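Local structure of protein-glutamine gamma-glutamyltransferase (Pagrus major, 1G0D) at residues Leu151-Met156 with Ser424-Tyr429. The protein catalyses, probably in a calcium-dependent manner, the cross-linking of peptide-bound glutamine to lysine side chains or other primary amines, and probably binds GTP. Sequence-based numbering, arbitrary orientation.
Sequences LQEYVM and STKSVY
Glu153, on helix 148-156, reaches across to Lys426 at the end of strand 424-426, and the two form a buried salt bridge with Lys426 NZ 2.8 Å from Glu153 OE2. Its hydrogen-bond geometry is weak, and the ammonium also lies 3.0 Å from Glu153 OE1, facing both carboxylate oxygens. Beside this pair, Val428 CG2 leans obliquely against the phenol end of Tyr154, 3.4 Å from Tyr154 OH. A water connects the same hydroxyl to the backbone, donating to Lys426 O at 2.8 Å.

The lysine chain runs extended until its last torsion, where a turn (chi4 -51°) swings NZ back over its own loop to bond Ser427 O at 2.7 Å, almost in line with the carbonyl; Gly430 O accepts from it too. On the helix side, Asn157 ND2 bonds Glu153 OE1 and steadies the carboxylate, while Trp351 meets the Tyr154 ring edge-to-face. A methionine in place of Lys426 would probably leave Glu153 without its countercharge and the carbonyls of Ser427 and Gly430 without this shared donor.

One ammonium thus ties the helix to the turn leading to strand 433-435, where Glu434 is a probable calcium ligand. With carboxylate and carbonyl oxygens gathered round it, Lys426 is likely to stay protonated despite its burial.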
loop_
_atom_site.group_PDB
_atom_site.type_symbol
_atom_site.label_atom_id
_atom_site.label_comp_id
_atom_site.label_asym_id
_atom_site.label_seq_id
_atom_site.Cartn_x
_atom_site.Cartn_y
_atom_site.Cartn_z
ATOM N N LEU A 151 -6.499 -13.532 8.765
ATOM C CA LEU A 151 -5.958 -12.569 9.718
ATOM C C LEU A 151 -4.439 -12.734 9.767
ATOM O O LEU A 151 -3.694 -11.799 10.052
ATOM C CB LEU A 151 -6.580 -12.780 11.103
ATOM C CG LEU A 151 -7.956 -12.128 11.245
ATOM C CD1 LEU A 151 -8.632 -12.568 12.537
ATOM C CD2 LEU A 151 -7.788 -10.639 11.210
ATOM N N GLN A 152 -3.978 -13.933 9.455
ATOM C CA GLN A 152 -2.550 -14.225 9.456
ATOM C C GLN A 152 -1.852 -13.475 8.345
ATOM O O GLN A 152 -0.709 -13.040 8.498
ATOM C CB GLN A 152 -2.342 -15.724 9.277
ATOM C CG GLN A 152 -0.922 -16.133 9.264
ATOM C CD GLN A 152 -0.169 -15.578 10.444
ATOM O OE1 GLN A 152 -0.655 -15.655 11.601
ATOM N NE2 GLN A 152 1.030 -15.008 10.173
ATOM N N GLU A 153 -2.547 -13.348 7.213
ATOM C CA GLU A 153 -2.010 -12.638 6.066
ATOM C C GLU A 153 -2.263 -11.146 6.184
ATOM O O GLU A 153 -1.348 -10.337 6.049
ATOM C CB GLU A 153 -2.660 -13.131 4.779
ATOM C CG GLU A 153 -2.271 -12.312 3.536
ATOM C CD GLU A 153 -0.782 -12.414 3.169
ATOM O OE1 GLU A 153 -0.097 -13.323 3.683
ATOM O OE2 GLU A 153 -0.287 -11.585 2.365
ATOM N N TYR A 154 -3.511 -10.791 6.466
ATOM C CA TYR A 154 -3.902 -9.396 6.573
ATOM C C TYR A 154 -3.555 -8.635 7.849
ATOM O O TYR A 154 -3.755 -7.427 7.895
ATOM C CB TYR A 154 -5.381 -9.283 6.292
ATOM C CG TYR A 154 -5.768 -9.964 5.014
ATOM C CD1 TYR A 154 -4.956 -9.847 3.878
ATOM C CD2 TYR A 154 -6.952 -10.713 4.930
ATOM C CE1 TYR A 154 -5.310 -10.447 2.695
ATOM C CE2 TYR A 154 -7.327 -11.324 3.745
ATOM C CZ TYR A 154 -6.500 -11.182 2.631
ATOM O OH TYR A 154 -6.891 -11.724 1.437
ATOM N N VAL A 155 -3.073 -9.318 8.884
ATOM C CA VAL A 155 -2.642 -8.631 10.114
ATOM C C VAL A 155 -1.243 -9.098 10.498
ATOM O O VAL A 155 -0.334 -8.300 10.658
ATOM C CB VAL A 155 -3.515 -8.878 11.382
ATOM C CG1 VAL A 155 -2.841 -8.202 12.584
ATOM C CG2 VAL A 155 -4.882 -8.302 11.228
ATOM N N MET A 156 -1.058 -10.397 10.608
ATOM C CA MET A 156 0.221 -10.936 11.030
ATOM C C MET A 156 1.354 -11.056 10.043
ATOM O O MET A 156 2.501 -11.101 10.443
ATOM C CB MET A 156 -0.033 -12.278 11.695
ATOM C CG MET A 156 -0.956 -12.121 12.900
ATOM S SD MET A 156 -0.038 -11.348 14.175
ATOM C CE MET A 156 -1.211 -10.477 14.910
ATOM N N SER A 424 -5.649 -6.322 -8.369
ATOM C CA SER A 424 -4.873 -7.396 -7.783
ATOM C C SER A 424 -4.490 -7.152 -6.344
ATOM O O SER A 424 -4.325 -6.009 -5.927
ATOM C CB SER A 424 -3.581 -7.555 -8.580
ATOM O OG SER A 424 -3.839 -8.025 -9.889
ATOM N N THR A 425 -4.346 -8.246 -5.597
ATOM C CA THR A 425 -3.896 -8.198 -4.222
ATOM C C THR A 425 -3.166 -9.520 -4.022
ATOM O O THR A 425 -3.373 -10.464 -4.781
ATOM C CB THR A 425 -5.051 -8.049 -3.226
ATOM O OG1 THR A 425 -4.516 -7.677 -1.956
ATOM C CG2 THR A 425 -5.814 -9.356 -3.042
ATOM N N LYS A 426 -2.287 -9.591 -3.031
ATOM C CA LYS A 426 -1.556 -10.840 -2.785
ATOM C C LYS A 426 -2.461 -11.952 -2.240
ATOM O O LYS A 426 -3.401 -11.718 -1.479
ATOM C CB LYS A 426 -0.382 -10.621 -1.802
ATOM C CG LYS A 426 0.416 -11.893 -1.450
ATOM C CD LYS A 426 1.545 -11.625 -0.469
ATOM C CE LYS A 426 2.013 -12.900 0.230
ATOM N NZ LYS A 426 0.863 -13.647 0.810
ATOM N N SER A 427 -2.131 -13.168 -2.640
ATOM C CA SER A 427 -2.851 -14.332 -2.227
ATOM C C SER A 427 -2.523 -14.731 -0.790
ATOM O O SER A 427 -1.390 -14.614 -0.336
ATOM C CB SER A 427 -2.482 -15.472 -3.135
ATOM O OG SER A 427 -3.036 -16.640 -2.586
ATOM N N VAL A 428 -3.532 -15.244 -0.091
ATOM C CA VAL A 428 -3.365 -15.660 1.269
ATOM C C VAL A 428 -2.440 -16.850 1.398
ATOM O O VAL A 428 -1.838 -17.085 2.457
ATOM C CB VAL A 428 -4.701 -16.033 1.881
ATOM C CG1 VAL A 428 -4.475 -16.748 3.187
ATOM C CG2 VAL A 428 -5.506 -14.793 2.108
ATOM N N TYR A 429 -2.331 -17.618 0.337
ATOM C CA TYR A 429 -1.472 -18.778 0.396
ATOM C C TYR A 429 -0.600 -18.753 -0.819
ATOM O O TYR A 429 -1.061 -18.983 -1.924
ATOM C CB TYR A 429 -2.302 -20.055 0.431
ATOM C CG TYR A 429 -2.903 -20.338 1.777
ATOM C CD1 TYR A 429 -2.188 -20.070 2.956
ATOM C CD2 TYR A 429 -4.194 -20.838 1.882
ATOM C CE1 TYR A 429 -2.753 -20.289 4.218
ATOM C CE2 TYR A 429 -4.774 -21.062 3.136
ATOM C CZ TYR A 429 -4.048 -20.781 4.296
ATOM O OH TYR A 429 -4.662 -20.973 5.513
HETATM O O HOH W 1 -6.097 -12.095 -0.931
#